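Local structure of Atu0111 protein (Agrobacterium tumefaciens, 2FSQ) at residues G90-R95 with C224-M229; F179-S184 with I216-P221. The protein is of unknown function but may be a 2H-type phosphoesterase whose substrate is not identified. All blocks are in the same frame, centred on the assembly; numbering follows the deposited sequence. Where two conformers were deposited one is given.

How the contacts relate
Contacts 1 and 2 lie about 17 Å apart, centre to centre. Contact 1 lies at one end of the four-stranded antiparallel sheet, between strands 84-92 and 222-226, while contact 2 sets strand 179-182, an outer strand of the three-stranded sheet, against the loop leading into strand 222-226. Along the chain the order is 90-95, 179-184, 216-221, 224-229, so contact 2 is nested within contact 1. The two sheets also converge on a bound acetate, held by T182 from one and T86 of strand 84-92 from the other, consistent with the two-lobed 2H fold and its central cleft.

Contact 1: residues G90-R95 with C224-M229; sequences GVIESR and CEFKDM
I92 lays the end of its side chain against the edge of the F226 ring, bridging two strands of the four-stranded antiparallel sheet in this 2H-type fold. Strands 84-92 and 222-226 are not bonded to each other, because strand 42-48 runs between them: V91 pairs with N43 on one side and F226 with G42 on the other. The CA atoms of I92 and F226 are 9.2 Å apart, and the side chains have to reach across the end of the intervening strand.

Traced outward, I92 starts with CB 4.5 Å from F226 CZ. The CG2 branch lies to the side of the type I turn, which is closed by the bond from R95 N to I92 O, and makes no approach to the ring. I92 CG1 takes the other direction, anti to the backbone N (chi1 -163°), and comes to 3.9 Å from F226 CE1. An extended chi2 of 171° then carries I92 CD1 onward to 3.7 Å from F226 CE1, close to the ring plane. CD1 also meets the methyl of selenomethionine M229, with 4.2 Å between I92 CD1 and M229 CE, so the tip is touched by both F226 and M229.

The I92 and F226 side chains cross at about a right angle. F226 gets there with CG set between the backbone N and carbonyl carbon (chi1 56°), which brings the end of the ring near strand 84-92; F232 meets the same ring with the planes inclined. I92 also packs on R30 and E40, whereas V91, its neighbour in the strand, turns its side chain away from 224-229 to W101 in a loop and V114 of helix 111-121. What V91 offers F226 is its backbone carbonyl: V91 O stands 4.4 Å from F226 CZ, oblique to the ring.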
# COMPACT_ATOMS: atom_id res chain seq x y z
N GLY A 90 1.63 -2.50 -10.33
CA GLY A 90 1.37 -2.80 -11.74
C GLY A 90 0.69 -1.59 -12.37
O GLY A 90 0.85 -0.46 -11.93
N VAL A 91 -0.11 -1.84 -13.40
CA VAL A 91 -0.80 -0.73 -14.08
C VAL A 91 -2.16 -0.48 -13.45
O VAL A 91 -2.69 -1.31 -12.71
CB VAL A 91 -0.97 -0.97 -15.61
CG1 VAL A 91 0.39 -1.10 -16.26
CG2 VAL A 91 -1.84 -2.21 -15.87
N ILE A 92 -2.74 0.68 -13.75
CA ILE A 92 -4.07 1.01 -13.24
C ILE A 92 -4.81 1.90 -14.24
O ILE A 92 -4.20 2.72 -14.94
CB ILE A 92 -3.99 1.63 -11.79
CG1 ILE A 92 -5.35 1.59 -11.09
CG2 ILE A 92 -3.39 3.05 -11.82
CD1 ILE A 92 -5.29 1.99 -9.59
N GLU A 93 -6.13 1.74 -14.29
CA GLU A 93 -6.98 2.41 -15.27
C GLU A 93 -6.84 3.93 -15.24
O GLU A 93 -6.95 4.59 -16.29
CB GLU A 93 -8.43 2.02 -14.97
CG GLU A 93 -9.47 2.75 -15.82
CD GLU A 93 -9.35 2.43 -17.30
OE1 GLU A 93 -9.05 1.27 -17.65
OE2 GLU A 93 -9.55 3.35 -18.12
N SER A 94 -6.61 4.45 -14.04
CA SER A 94 -6.52 5.88 -13.78
C SER A 94 -5.18 6.51 -14.11
O SER A 94 -5.01 7.72 -13.93
CB SER A 94 -6.85 6.15 -12.31
OG SER A 94 -6.08 5.29 -11.48
N ARG A 95 -4.21 5.71 -14.59
CA ARG A 95 -2.89 6.25 -14.88
C ARG A 95 -2.30 5.61 -16.15
O ARG A 95 -1.31 4.87 -16.10
CB ARG A 95 -1.97 6.15 -13.65
CG ARG A 95 -0.70 6.95 -13.83
CD ARG A 95 -0.08 7.38 -12.53
NE ARG A 95 0.17 6.23 -11.71
CZ ARG A 95 0.72 6.29 -10.50
NH1 ARG A 95 0.89 5.15 -9.82
NH2 ARG A 95 1.08 7.47 -9.97
N CYS A 224 -1.42 -9.82 -8.65
CA CYS A 224 -2.85 -9.77 -8.37
C CYS A 224 -3.54 -8.85 -9.35
O CYS A 224 -2.91 -7.94 -9.92
CB CYS A 224 -3.13 -9.21 -6.97
SG CYS A 224 -2.45 -10.17 -5.61
N GLU A 225 -4.84 -9.05 -9.51
CA GLU A 225 -5.69 -8.06 -10.17
C GLU A 225 -6.73 -7.51 -9.19
O GLU A 225 -7.09 -8.18 -8.21
CB GLU A 225 -6.37 -8.64 -11.42
CG GLU A 225 -7.40 -9.70 -11.08
CD GLU A 225 -8.00 -10.39 -12.28
OE1 GLU A 225 -7.56 -10.13 -13.43
OE2 GLU A 225 -8.91 -11.21 -12.05
N PHE A 226 -7.24 -6.32 -9.46
CA PHE A 226 -8.25 -5.71 -8.61
C PHE A 226 -9.20 -4.86 -9.43
O PHE A 226 -8.78 -4.30 -10.46
CB PHE A 226 -7.61 -4.86 -7.51
CG PHE A 226 -6.68 -3.78 -8.02
CD1 PHE A 226 -7.17 -2.52 -8.35
CD2 PHE A 226 -5.31 -4.03 -8.16
CE1 PHE A 226 -6.31 -1.50 -8.83
CE2 PHE A 226 -4.44 -3.04 -8.64
CZ PHE A 226 -4.92 -1.77 -8.95
N LYS A 227 -10.45 -4.76 -8.98
CA LYS A 227 -11.43 -3.83 -9.55
C LYS A 227 -11.35 -2.48 -8.86
O LYS A 227 -11.57 -1.44 -9.46
CB LYS A 227 -12.85 -4.40 -9.39
CG LYS A 227 -13.97 -3.43 -9.79
CD LYS A 227 -15.35 -4.10 -9.92
CE LYS A 227 -16.11 -3.55 -11.15
NZ LYS A 227 -17.39 -4.31 -11.52
N ASP A 228 -10.99 -2.51 -7.58
CA ASP A 228 -11.03 -1.34 -6.70
C ASP A 228 -10.16 -1.71 -5.49
O ASP A 228 -9.55 -2.79 -5.46
CB ASP A 228 -12.47 -0.97 -6.28
CG ASP A 228 -13.21 -2.10 -5.60
OD1 ASP A 228 -12.56 -2.96 -4.94
OD2 ASP A 228 -14.45 -2.14 -5.74
N MSE A 229 -10.12 -0.84 -4.50
CA MSE A 229 -9.20 -1.04 -3.36
C MSE A 229 -9.66 -2.10 -2.37
O MSE A 229 -8.96 -2.36 -1.39
CB MSE A 229 -9.03 0.27 -2.61
CG MSE A 229 -8.36 1.36 -3.42
SE MSE A 229 -6.61 0.88 -4.24
CE MSE A 229 -7.18 0.63 -6.07

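Contact 2: residues F179-S184 with I216-P221; sequences FHITLS and IQMRPP. With ACY (acetic acid), chain B.
I181 and I216 point their CB atoms at each other and cross obliquely, meeting through one branch apiece. On the strand side the contact is made by the long branch of I181: chi1 of -69° and an extended chi2 of 179° stretch it out to CD1, which ends 4.0 Å from I216 CG2. That methyl is the short branch of I216, anti to its backbone N. Selenomethionine M218, also aimed at the strand, adds a loose and doubtful approach: in one of its two conformers M218 SE stands 4.5 Å from I181 CD1. Both I216 and M218, in the loop that follows helix 195-212, pack on M145 of the adjacent strand 142-147, as does I181, and I216 also reaches I59 of helix 54-67.

The residues flanking I181 face the other way. H180 and T182 form, with I181 between them, an HxT motif as in the 2H phosphoesterases. H180 ND1 is bonded to E178 O, which restrains the rotation of the imidazole, and T182 OG1 lies in the plane of that ring, 3.4 Å from H180 CD2. An acetate, probably from the crystallisation liquor, is bound here: T182 OG1 donates a hydrogen bond of 2.9 Å to the acetate O atom, and T86 OG1, on strand 84-92, is hydrogen-bonded to the same acetate. How the acetate sits against H180 is doubtful, because its methyl is modelled too close to the imidazole.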
# COMPACT_ATOMS: atom_id res chain seq x y z
N PHE A 179 7.96 1.57 1.48
CA PHE A 179 7.09 0.44 1.75
C PHE A 179 6.07 0.80 2.83
O PHE A 179 6.39 1.48 3.80
CB PHE A 179 7.89 -0.78 2.18
CG PHE A 179 8.76 -1.34 1.09
CD1 PHE A 179 8.24 -2.21 0.14
CD2 PHE A 179 10.10 -1.00 1.03
CE1 PHE A 179 9.05 -2.71 -0.87
CE2 PHE A 179 10.91 -1.51 0.03
CZ PHE A 179 10.39 -2.35 -0.92
N HIS A 180 4.86 0.29 2.67
CA HIS A 180 3.81 0.63 3.62
C HIS A 180 2.67 -0.35 3.55
O HIS A 180 2.53 -1.08 2.55
CB HIS A 180 3.29 2.04 3.36
CG HIS A 180 2.74 2.23 1.99
ND1 HIS A 180 3.55 2.38 0.88
CD2 HIS A 180 1.47 2.26 1.53
CE1 HIS A 180 2.80 2.51 -0.20
NE2 HIS A 180 1.53 2.45 0.17
N ILE A 181 1.87 -0.39 4.61
CA ILE A 181 0.56 -1.03 4.55
C ILE A 181 -0.50 0.06 4.72
O ILE A 181 -0.51 0.79 5.70
CB ILE A 181 0.40 -2.11 5.63
CG1 ILE A 181 1.32 -3.28 5.29
CG2 ILE A 181 -1.05 -2.56 5.74
CD1 ILE A 181 1.32 -4.42 6.28
N THR A 182 -1.38 0.17 3.74
CA THR A 182 -2.45 1.16 3.79
C THR A 182 -3.57 0.65 4.70
O THR A 182 -4.07 -0.45 4.52
CB THR A 182 -2.97 1.40 2.37
OG1 THR A 182 -1.91 1.99 1.60
CG2 THR A 182 -4.21 2.32 2.38
N LEU A 183 -3.92 1.46 5.69
CA LEU A 183 -5.12 1.22 6.48
C LEU A 183 -6.28 2.08 5.98
O LEU A 183 -7.43 1.69 6.10
CB LEU A 183 -4.86 1.51 7.97
CG LEU A 183 -3.85 0.59 8.65
CD1 LEU A 183 -3.71 1.00 10.10
CD2 LEU A 183 -4.26 -0.87 8.54
N SER A 184 -5.97 3.26 5.42
CA SER A 184 -7.04 4.17 4.99
C SER A 184 -6.52 5.14 3.96
O SER A 184 -5.31 5.27 3.76
CB SER A 184 -7.60 4.97 6.18
OG SER A 184 -6.74 6.02 6.55
N ILE A 216 6.41 -8.22 10.52
CA ILE A 216 5.06 -8.23 9.98
C ILE A 216 4.95 -9.48 9.13
O ILE A 216 5.40 -9.52 7.98
CB ILE A 216 4.78 -6.94 9.17
CG1 ILE A 216 4.98 -5.70 10.05
CG2 ILE A 216 3.36 -6.98 8.59
CD1 ILE A 216 4.22 -5.71 11.37
N GLN A 217 4.36 -10.53 9.71
CA GLN A 217 4.19 -11.75 8.96
C GLN A 217 3.30 -11.50 7.75
O GLN A 217 2.25 -10.87 7.87
CB GLN A 217 3.56 -12.83 9.83
CG GLN A 217 3.59 -14.19 9.14
CD GLN A 217 2.73 -15.23 9.81
OE1 GLN A 217 2.16 -15.00 10.87
NE2 GLN A 217 2.62 -16.38 9.18
N MSE A 218 3.72 -12.00 6.58
CA MSE A 218 2.94 -11.84 5.35
C MSE A 218 3.01 -13.06 4.46
O MSE A 218 3.84 -13.96 4.66
CB MSE A 218 3.38 -10.59 4.58
CG MSE A 218 3.04 -9.31 5.31
SE MSE A 218 3.64 -7.72 4.38
CE MSE A 218 5.55 -7.88 4.70
N ARG A 219 2.12 -13.11 3.49
CA ARG A 219 2.17 -14.13 2.46
C ARG A 219 3.33 -13.79 1.51
O ARG A 219 3.77 -12.64 1.45
CB ARG A 219 0.87 -14.14 1.65
CG ARG A 219 -0.44 -14.08 2.43
CD ARG A 219 -1.59 -14.38 1.48
NE ARG A 219 -2.91 -14.10 2.06
CZ ARG A 219 -4.01 -13.88 1.34
NH1 ARG A 219 -3.97 -13.93 0.01
NH2 ARG A 219 -5.16 -13.63 1.95
N PRO A 220 3.81 -14.78 0.74
CA PRO A 220 4.79 -14.49 -0.32
C PRO A 220 4.22 -13.49 -1.35
O PRO A 220 3.00 -13.39 -1.52
CB PRO A 220 5.00 -15.85 -1.00
CG PRO A 220 4.52 -16.85 -0.03
CD PRO A 220 3.48 -16.22 0.82
N PRO A 221 5.11 -12.78 -2.04
CA PRO A 221 4.61 -11.82 -3.04
C PRO A 221 3.77 -12.52 -4.11
O PRO A 221 4.09 -13.65 -4.51
CB PRO A 221 5.89 -11.27 -3.67
CG PRO A 221 6.95 -11.49 -2.63
CD PRO A 221 6.58 -12.80 -1.98
C ACY B . -0.73 1.05 -1.48
O ACY B . -1.61 0.46 -0.81
OXT ACY B . 0.19 0.47 -2.11
CH3 ACY B . -0.73 2.56 -1.48